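Local coordinates for protein predicted component of a thermophile-specific DNA repair system, contains a RAMP domain (Methanopyrus kandleri, PDB 4N0L) that binds RNA as the Csm3 protein of type III-A CRISPR systems and probably serves as an RNA-cleaving subunit in antiviral defence, at residues Gly6-Val11 / Ala273-Arg278; Val11-Leu16 / Gly221-Leu226; Glu269-Ala274 / Arg328-Pro333. One frame throughout, in Å; residues are numbered along the deposited sequence.

In the fold
All three contacts belong to the central antiparallel sheet of the RRM-like fold, away from the zinc site. Strand 7-16 lies between strands 268-278 and 223-231; interaction 1 pairs its first half with the former, interaction 2 its second half with the latter, and Val11 is common to both. Their centres lie about 17 Å apart. Interaction 3, about 10 Å from interaction 2 and 13 Å from interaction 1, lies beyond strand 268-278, where residues 328-333 return to the sheet. Along the chain, interaction 2 closes before interaction 3 opens, while interaction 1 spans interaction 2 and ends on the strand where interaction 3 begins. The N-terminal strand thus unites distant parts of the chain.

Interaction 1 of 3, residues Gly6-Val11 / Ala273-Arg278; sequences GTITLV and AALCAR
Thr7 to Val11 run antiparallel to Ala274 to Arg278, two neighbouring strands of the RRM-like sheet, and their pairing includes a classic beta bulge. Thr7 and Arg278 exchange both N-H...O bonds, and so do Thr9 and Cys276, whose Thr9 N to Cys276 O link is short at 2.6 Å. At Val11 the pattern changes. Its N donates to Ala274 O, but its carbonyl oxygen takes two donors, Ala273 N at 2.8 Å and Ala274 N at 3.3 Å, so two residues of one strand sit opposite one of the other. The intervening residues Ile8 and Leu10 turn their backbone groups to strand 223-231, bonding with Tyr230 and Val228, while Leu275 bonds with Ile320 on the other flank.

Ile8, Leu10, Leu275 and Ala277 share one face. Leu10 CG comes within 4.0 Å of Leu275 CD1 as the two side chains lie alongside each other, and Met246 of helix 238-255 touches both leucines. The other face is more polar. There, one water is held by both threonine hydroxyls, 2.8 Å from Thr7 OG1 and 2.9 Å from Thr9 OG1, and it donates to Cys276 O, which therefore accepts from a backbone N-H and a water together. A chi1 of 55° tucks Thr7 OG1 between its own N and carbonyl carbon, where it also meets a second water. Arg278, bent at chi3, runs beside Thr7; its NH1 bonds to Arg315 O, and its NH2 donates to that second water across 2.7 Å.

Interaction 2 of 3, residues Val11-Leu16 / Gly221-Leu226; sequences VGEIRL and GSRFGL
In the middle of the sheet, strands 11-16 and 223-226 form an antiparallel pair in which Gly12 faces Leu226 and Ile14 faces Phe224, each couple joined by two backbone hydrogen bonds. The Ile14 N to Phe224 O bond is the straightest at 170°. Beyond the regular strand the pairing carries on into the turn, where Leu16 N donates to Ser222 O and Gly221 N to Leu16 O.

Glu13 supplies the charged link. A chi1 of 67° starts its side chain off in the direction of Arg223, and the extended remainder carries the carboxylate to that arginine on the partner strand. Arg223 NH1 meets OE1 of Glu13 at 2.8 Å, the oxygen lying in the guanidinium plane, although the carboxylate itself is turned 53° from that plane. The other oxygen, OE2, accepts from Thr306 OG1.

This is the β1-β3 pairing of the RRM-like fold, with Arg15 and Arg223 on one face and the apolar residues on the other. Arg15, stretched out, sets CD over one face of the Arg223 guanidinium, 3.7 Å from NH2. Its NE is equally close to that NH2, but one water accepts from both nitrogens and probably eases the repulsion.

On the apolar face Ile14 and Leu226 cross at about a right angle, CG1 of Ile14 lying 4.1 Å from CD1 of Leu226. Leu16 CD1 approaches the edge of the Phe224 ring, 3.5 Å from CE1 and near the ring plane, and also touches Ser222 CB.

Interaction 3 of 3, residues Glu269-Ala274 / Arg328-Pro333; sequences EFRIAA and RAYLRP
Arg271 lies flat across the ring of Tyr330. Its CG sits over the face, 3.6 Å from the ring centroid and 16° off the normal, a CH-pi contact, and CB and CD extend the overlap to either side of it. Further along, the guanidinium is tilted only 19° from the ring plane, and Tyr330 OH stands above its centre, 3.5 Å from CZ of Arg271. That hydroxyl is therefore over a face and receives no N-H from the arginine; it bonds to a water at 2.8 Å instead. With chi1 at 70°, the tyrosine side chain turns so that its ring lies against the arginine's aliphatic stem.

The rotation of the guanidinium is fixed from its rim. Glu269 OE1 lies in its plane and takes both NE, at 3.0 Å, and NH2, a side-on salt bridge to one oxygen, while NH1 goes to Glu304.

Arg332 meets Glu269 differently. The chain, bent at chi2 and chi3, folds back so that CG of Glu269 rests over one face of the guanidinium, 3.7 Å from NH2. Carboxylate and guanidinium are nearly parallel, but Glu269 OE2 lies well out of the guanidinium plane, 4.3 Å from Arg332 NH2, and no N-H points at it, so only charge attracts the two groups; a water accepting from NH2 also reaches OE2 weakly. Arg332 NE makes a salt bridge to Glu253 of helix 238-255.

Alongside, Pro333 CG packs 3.8 Å from Phe270 CB. The backbones touch through Ile272 and Leu331, which exchange two hydrogen bonds, 3.0 Å for Leu331 N to Ile272 O. It is a single antiparallel bridge: past strand 318-321 the chain leaves the sheet, returns to strand 268-278 at this one pair, and enters helix 333-338 with Arg332 as its N-cap.

Interaction 1 of 3, residues Gly6-Val11 / Ala273-Arg278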
loop_
_atom_site.group_PDB
_atom_site.type_symbol
_atom_site.label_atom_id
_atom_site.label_comp_id
_atom_site.label_asym_id
_atom_site.label_seq_id
_atom_site.Cartn_x
_atom_site.Cartn_y
_atom_site.Cartn_z
ATOM N N GLY A 6 -5.421 -16.557 5.005
ATOM C CA GLY A 6 -6.640 -15.794 4.819
ATOM C C GLY A 6 -6.349 -14.311 4.698
ATOM O O GLY A 6 -5.202 -13.915 4.486
ATOM N N THR A 7 -7.375 -13.480 4.859
ATOM C CA THR A 7 -7.265 -12.080 4.461
ATOM C C THR A 7 -7.972 -11.075 5.366
ATOM O O THR A 7 -8.937 -11.397 6.059
ATOM C CB THR A 7 -7.828 -11.871 3.040
ATOM O OG1 THR A 7 -9.170 -12.368 2.986
ATOM C CG2 THR A 7 -6.991 -12.601 2.000
ATOM N N ILE A 8 -7.468 -9.845 5.340
ATOM C CA ILE A 8 -8.176 -8.696 5.893
ATOM C C ILE A 8 -8.401 -7.706 4.762
ATOM O O ILE A 8 -7.448 -7.272 4.116
ATOM C CB ILE A 8 -7.399 -7.999 7.018
ATOM C CG1 ILE A 8 -7.207 -8.928 8.215
ATOM C CG2 ILE A 8 -8.123 -6.730 7.449
ATOM C CD1 ILE A 8 -6.256 -8.373 9.248
ATOM N N THR A 9 -9.659 -7.354 4.517
ATOM C CA THR A 9 -9.988 -6.466 3.408
ATOM C C THR A 9 -10.477 -5.100 3.872
ATOM O O THR A 9 -11.481 -4.994 4.577
ATOM C CB THR A 9 -11.061 -7.082 2.501
ATOM O OG1 THR A 9 -10.592 -8.335 1.988
ATOM C CG2 THR A 9 -11.372 -6.152 1.342
ATOM N N LEU A 10 -9.760 -4.056 3.467
ATOM C CA LEU A 10 -10.193 -2.686 3.712
ATOM C C LEU A 10 -11.223 -2.305 2.661
ATOM O O LEU A 10 -10.970 -2.449 1.465
ATOM C CB LEU A 10 -9.012 -1.703 3.680
ATOM C CG LEU A 10 -7.927 -1.691 4.769
ATOM C CD1 LEU A 10 -7.243 -3.043 4.963
ATOM C CD2 LEU A 10 -6.893 -0.609 4.472
ATOM N N VAL A 11 -12.384 -1.832 3.106
ATOM C CA VAL A 11 -13.449 -1.441 2.189
ATOM C C VAL A 11 -13.922 -0.018 2.457
ATOM O O VAL A 11 -14.231 0.348 3.593
ATOM C CB VAL A 11 -14.659 -2.393 2.281
ATOM C CG1 VAL A 11 -15.741 -1.990 1.280
ATOM C CG2 VAL A 11 -14.229 -3.837 2.061
ATOM N N ALA A 273 -14.499 2.310 5.588
ATOM C CA ALA A 273 -15.700 2.040 6.366
ATOM C C ALA A 273 -15.566 0.798 7.243
ATOM O O ALA A 273 -16.168 0.726 8.317
ATOM C CB ALA A 273 -16.895 1.894 5.438
ATOM N N ALA A 274 -14.771 -0.171 6.802
ATOM C CA ALA A 274 -14.668 -1.427 7.532
ATOM C C ALA A 274 -13.409 -2.224 7.213
ATOM O O ALA A 274 -12.859 -2.140 6.113
ATOM C CB ALA A 274 -15.895 -2.283 7.261
ATOM N N LEU A 275 -12.957 -2.993 8.201
ATOM C CA LEU A 275 -11.939 -4.018 7.990
ATOM C C LEU A 275 -12.610 -5.386 8.026
ATOM O O LEU A 275 -13.173 -5.779 9.048
ATOM C CB LEU A 275 -10.839 -3.935 9.051
ATOM C CG LEU A 275 -9.641 -3.005 8.834
ATOM C CD1 LEU A 275 -10.046 -1.682 8.195
ATOM C CD2 LEU A 275 -8.928 -2.764 10.154
ATOM N N CYS A 276 -12.532 -6.115 6.919
ATOM C CA CYS A 276 -13.254 -7.375 6.786
ATOM C C CYS A 276 -12.311 -8.571 6.752
ATOM O O CYS A 276 -11.513 -8.720 5.825
ATOM C CB CYS A 276 -14.126 -7.350 5.529
ATOM S SG CYS A 276 -15.227 -5.912 5.420
ATOM N N ALA A 277 -12.410 -9.423 7.767
ATOM C CA ALA A 277 -11.444 -10.498 7.967
ATOM C C ALA A 277 -12.007 -11.885 7.661
ATOM O O ALA A 277 -13.143 -12.204 8.017
ATOM C CB ALA A 277 -10.919 -10.459 9.388
ATOM N N ARG A 278 -11.201 -12.701 6.989
ATOM C CA ARG A 278 -11.514 -14.112 6.787
ATOM C C ARG A 278 -10.286 -14.971 7.072
ATOM O O ARG A 278 -9.266 -14.847 6.397
ATOM C CB ARG A 278 -12.028 -14.371 5.366
ATOM C CG ARG A 278 -13.350 -13.686 5.067
ATOM C CD ARG A 278 -13.871 -13.996 3.671
ATOM N NE ARG A 278 -13.128 -13.323 2.611
ATOM C CZ ARG A 278 -13.647 -13.016 1.425
ATOM N NH1 ARG A 278 -14.912 -13.311 1.159
ATOM N NH2 ARG A 278 -12.906 -12.408 0.508
HETATM O O HOH W 1 -11.020 -10.512 3.826
HETATM O O HOH W 2 -10.340 -13.010 0.125
#

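Interaction 2 of 3, residues Val11-Leu16 / Gly221-Leu226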
loop_
_atom_site.group_PDB
_atom_site.type_symbol
_atom_site.label_atom_id
_atom_site.label_comp_id
_atom_site.label_asym_id
_atom_site.label_seq_id
_atom_site.Cartn_x
_atom_site.Cartn_y
_atom_site.Cartn_z
ATOM N N VAL A 11 -12.384 -1.832 3.106
ATOM C CA VAL A 11 -13.449 -1.441 2.189
ATOM C C VAL A 11 -13.922 -0.018 2.457
ATOM O O VAL A 11 -14.231 0.348 3.593
ATOM C CB VAL A 11 -14.659 -2.393 2.281
ATOM C CG1 VAL A 11 -15.741 -1.990 1.280
ATOM C CG2 VAL A 11 -14.229 -3.837 2.061
ATOM N N GLY A 12 -13.977 0.780 1.398
ATOM C CA GLY A 12 -14.429 2.154 1.486
ATOM C C GLY A 12 -14.289 2.823 0.137
ATOM O O GLY A 12 -14.534 2.198 -0.894
ATOM N N GLU A 13 -13.850 4.077 0.127
ATOM C CA GLU A 13 -13.650 4.771 -1.137
ATOM C C GLU A 13 -12.601 5.871 -1.039
ATOM O O GLU A 13 -12.240 6.322 0.051
ATOM C CB GLU A 13 -14.973 5.364 -1.642
ATOM C CG GLU A 13 -15.529 6.488 -0.782
ATOM C CD GLU A 13 -16.841 7.051 -1.311
ATOM O OE1 GLU A 13 -17.283 8.097 -0.793
ATOM O OE2 GLU A 13 -17.432 6.449 -2.235
ATOM N N ILE A 14 -12.099 6.277 -2.198
ATOM C CA ILE A 14 -11.164 7.384 -2.290
ATOM C C ILE A 14 -11.902 8.645 -2.723
ATOM O O ILE A 14 -12.547 8.656 -3.769
ATOM C CB ILE A 14 -10.032 7.096 -3.293
ATOM C CG1 ILE A 14 -9.312 5.793 -2.939
ATOM C CG2 ILE A 14 -9.063 8.274 -3.358
ATOM C CD1 ILE A 14 -8.392 5.297 -4.033
ATOM N N ARG A 15 -11.822 9.697 -1.918
ATOM C CA ARG A 15 -12.361 10.990 -2.320
ATOM C C ARG A 15 -11.238 11.935 -2.714
ATOM O O ARG A 15 -10.259 12.076 -1.986
ATOM C CB ARG A 15 -13.194 11.622 -1.205
ATOM C CG ARG A 15 -13.786 12.967 -1.612
ATOM C CD ARG A 15 -14.542 13.642 -0.484
ATOM N NE ARG A 15 -15.009 14.965 -0.888
ATOM C CZ ARG A 15 -14.305 16.082 -0.737
ATOM N NH1 ARG A 15 -13.101 16.040 -0.183
ATOM N NH2 ARG A 15 -14.805 17.243 -1.138
ATOM N N LEU A 16 -11.369 12.565 -3.878
ATOM C CA LEU A 16 -10.411 13.584 -4.292
ATOM C C LEU A 16 -10.721 14.927 -3.639
ATOM O O LEU A 16 -11.836 15.433 -3.753
ATOM C CB LEU A 16 -10.407 13.736 -5.815
ATOM C CG LEU A 16 -9.828 12.570 -6.616
ATOM C CD1 LEU A 16 -10.504 12.475 -7.967
ATOM C CD2 LEU A 16 -8.323 12.724 -6.780
ATOM N N GLY A 221 -14.106 16.135 -5.424
ATOM C CA GLY A 221 -15.232 15.485 -4.779
ATOM C C GLY A 221 -15.574 14.142 -5.396
ATOM O O GLY A 221 -16.423 13.411 -4.880
ATOM N N SER A 222 -14.913 13.816 -6.503
ATOM C CA SER A 222 -15.103 12.526 -7.161
ATOM C C SER A 222 -14.698 11.389 -6.235
ATOM O O SER A 222 -13.820 11.547 -5.385
ATOM C CB SER A 222 -14.296 12.452 -8.456
ATOM O OG SER A 222 -14.734 13.429 -9.382
ATOM N N ARG A 223 -15.338 10.240 -6.402
ATOM C CA ARG A 223 -15.123 9.138 -5.481
ATOM C C ARG A 223 -14.894 7.828 -6.221
ATOM O O ARG A 223 -15.630 7.480 -7.146
ATOM C CB ARG A 223 -16.304 9.029 -4.518
ATOM C CG ARG A 223 -16.399 10.216 -3.566
ATOM C CD ARG A 223 -17.783 10.353 -2.970
ATOM N NE ARG A 223 -17.973 11.643 -2.312
ATOM C CZ ARG A 223 -17.968 11.819 -0.995
ATOM N NH1 ARG A 223 -17.782 10.785 -0.187
ATOM N NH2 ARG A 223 -18.155 13.030 -0.485
ATOM N N PHE A 224 -13.851 7.116 -5.812
ATOM C CA PHE A 224 -13.476 5.860 -6.440
ATOM C C PHE A 224 -13.495 4.743 -5.409
ATOM O O PHE A 224 -13.056 4.930 -4.275
ATOM C CB PHE A 224 -12.097 5.976 -7.101
ATOM C CG PHE A 224 -12.027 7.032 -8.175
ATOM C CD1 PHE A 224 -11.917 8.378 -7.846
ATOM C CD2 PHE A 224 -12.087 6.679 -9.513
ATOM C CE1 PHE A 224 -11.864 9.349 -8.832
ATOM C CE2 PHE A 224 -12.031 7.647 -10.505
ATOM C CZ PHE A 224 -11.921 8.984 -10.162
ATOM N N GLY A 225 -14.045 3.596 -5.796
ATOM C CA GLY A 225 -14.154 2.457 -4.903
ATOM C C GLY A 225 -12.819 2.014 -4.342
ATOM O O GLY A 225 -11.837 1.912 -5.074
ATOM N N LEU A 226 -12.791 1.769 -3.044
ATOM C CA LEU A 226 -11.598 1.299 -2.371
ATOM C C LEU A 226 -11.824 -0.076 -1.764
ATOM O O LEU A 226 -12.568 -0.237 -0.813
ATOM C CB LEU A 226 -11.155 2.283 -1.295
ATOM C CG LEU A 226 -9.847 1.943 -0.590
ATOM C CD1 LEU A 226 -8.674 2.010 -1.550
ATOM C CD2 LEU A 226 -9.618 2.866 0.588
HETATM O O HOH W 3 -17.778 15.228 -2.167
#

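Interaction 3 of 3, residues Glu269-Ala274 / Arg328-Pro333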
loop_
_atom_site.group_PDB
_atom_site.type_symbol
_atom_site.label_atom_id
_atom_site.label_comp_id
_atom_site.label_asym_id
_atom_site.label_seq_id
_atom_site.Cartn_x
_atom_site.Cartn_y
_atom_site.Cartn_z
ATOM N N GLU A 269 -8.546 11.464 -0.020
ATOM C CA GLU A 269 -8.918 10.948 1.287
ATOM C C GLU A 269 -9.241 9.471 1.145
ATOM O O GLU A 269 -9.984 9.083 0.241
ATOM C CB GLU A 269 -10.135 11.680 1.846
ATOM C CG GLU A 269 -9.972 13.174 2.041
ATOM C CD GLU A 269 -11.308 13.862 2.281
ATOM O OE1 GLU A 269 -12.330 13.152 2.397
ATOM O OE2 GLU A 269 -11.338 15.110 2.347
ATOM N N PHE A 270 -8.699 8.645 2.028
ATOM C CA PHE A 270 -9.106 7.247 2.075
ATOM C C PHE A 270 -10.172 7.052 3.143
ATOM O O PHE A 270 -9.867 6.963 4.332
ATOM C CB PHE A 270 -7.906 6.336 2.341
ATOM C CG PHE A 270 -6.880 6.357 1.245
ATOM C CD1 PHE A 270 -5.770 7.183 1.328
ATOM C CD2 PHE A 270 -7.034 5.557 0.121
ATOM C CE1 PHE A 270 -4.828 7.206 0.317
ATOM C CE2 PHE A 270 -6.096 5.575 -0.896
ATOM C CZ PHE A 270 -4.990 6.401 -0.798
ATOM N N ARG A 271 -11.425 6.971 2.711
ATOM C CA ARG A 271 -12.533 6.815 3.640
ATOM C C ARG A 271 -12.813 5.330 3.806
ATOM O O ARG A 271 -13.439 4.702 2.955
ATOM C CB ARG A 271 -13.774 7.556 3.138
ATOM C CG ARG A 271 -13.613 9.070 3.129
ATOM C CD ARG A 271 -14.807 9.775 2.506
ATOM N NE ARG A 271 -14.677 11.228 2.602
ATOM C CZ ARG A 271 -15.695 12.067 2.761
ATOM N NH1 ARG A 271 -16.938 11.609 2.830
ATOM N NH2 ARG A 271 -15.470 13.373 2.841
ATOM N N ILE A 272 -12.326 4.772 4.907
ATOM C CA ILE A 272 -12.360 3.334 5.119
ATOM C C ILE A 272 -13.468 2.973 6.098
ATOM O O ILE A 272 -13.392 3.289 7.286
ATOM C CB ILE A 272 -11.008 2.817 5.634
ATOM C CG1 ILE A 272 -9.901 3.178 4.641
ATOM C CG2 ILE A 272 -11.065 1.317 5.868
ATOM C CD1 ILE A 272 -8.497 2.967 5.170
ATOM N N ALA A 273 -14.499 2.310 5.588
ATOM C CA ALA A 273 -15.700 2.040 6.366
ATOM C C ALA A 273 -15.566 0.798 7.243
ATOM O O ALA A 273 -16.168 0.726 8.317
ATOM C CB ALA A 273 -16.895 1.894 5.438
ATOM N N ALA A 274 -14.771 -0.171 6.802
ATOM C CA ALA A 274 -14.668 -1.427 7.532
ATOM C C ALA A 274 -13.409 -2.224 7.213
ATOM O O ALA A 274 -12.859 -2.140 6.113
ATOM C CB ALA A 274 -15.895 -2.283 7.261
ATOM N N ARG A 328 -19.068 7.222 13.612
ATOM C CA ARG A 328 -18.620 7.605 12.274
ATOM C C ARG A 328 -18.980 6.535 11.255
ATOM O O ARG A 328 -19.066 5.354 11.589
ATOM C CB ARG A 328 -17.101 7.825 12.247
ATOM C CG ARG A 328 -16.538 8.776 13.294
ATOM C CD ARG A 328 -16.537 10.199 12.772
ATOM N NE ARG A 328 -15.783 10.288 11.524
ATOM C CZ ARG A 328 -14.457 10.383 11.455
ATOM N NH1 ARG A 328 -13.855 10.450 10.276
ATOM N NH2 ARG A 328 -13.730 10.409 12.564
ATOM N N ALA A 329 -19.165 6.947 10.006
ATOM C CA ALA A 329 -19.453 6.006 8.933
ATOM C C ALA A 329 -18.150 5.414 8.399
ATOM O O ALA A 329 -18.135 4.317 7.840
ATOM C CB ALA A 329 -20.231 6.689 7.818
ATOM N N TYR A 330 -17.061 6.150 8.594
ATOM C CA TYR A 330 -15.742 5.734 8.137
ATOM C C TYR A 330 -14.663 6.295 9.056
ATOM O O TYR A 330 -14.890 7.277 9.760
ATOM C CB TYR A 330 -15.498 6.194 6.695
ATOM C CG TYR A 330 -15.325 7.694 6.539
ATOM C CD1 TYR A 330 -14.080 8.296 6.708
ATOM C CD2 TYR A 330 -16.410 8.509 6.237
ATOM C CE1 TYR A 330 -13.923 9.666 6.575
ATOM C CE2 TYR A 330 -16.261 9.881 6.100
ATOM C CZ TYR A 330 -15.016 10.452 6.271
ATOM O OH TYR A 330 -14.867 11.812 6.134
ATOM N N LEU A 331 -13.488 5.675 9.046
ATOM C CA LEU A 331 -12.326 6.258 9.706
ATOM C C LEU A 331 -11.221 6.480 8.683
ATOM O O LEU A 331 -11.067 5.705 7.739
ATOM C CB LEU A 331 -11.830 5.370 10.850
ATOM C CG LEU A 331 -12.785 5.152 12.027
ATOM C CD1 LEU A 331 -12.163 4.238 13.073
ATOM C CD2 LEU A 331 -13.191 6.483 12.645
ATOM N N ARG A 332 -10.460 7.551 8.869
ATOM C CA ARG A 332 -9.320 7.834 8.013
ATOM C C ARG A 332 -8.159 6.934 8.446
ATOM O O ARG A 332 -8.169 6.432 9.572
ATOM C CB ARG A 332 -8.952 9.319 8.093
ATOM C CG ARG A 332 -10.029 10.241 7.529
ATOM C CD ARG A 332 -9.909 10.406 6.020
ATOM N NE ARG A 332 -8.666 11.066 5.630
ATOM C CZ ARG A 332 -8.531 12.382 5.490
ATOM N NH1 ARG A 332 -7.361 12.895 5.133
ATOM N NH2 ARG A 332 -9.564 13.183 5.708
ATOM N N PRO A 333 -7.173 6.708 7.554
ATOM C CA PRO A 333 -6.035 5.825 7.849
ATOM C C PRO A 333 -5.398 6.070 9.217
ATOM O O PRO A 333 -5.180 5.120 9.968
ATOM C CB PRO A 333 -5.048 6.156 6.729
ATOM C CG PRO A 333 -5.916 6.521 5.587
ATOM C CD PRO A 333 -7.107 7.231 6.175
HETATM O O HOH W 4 -9.784 15.536 4.565
HETATM O O HOH W 5 -12.503 12.808 4.929
#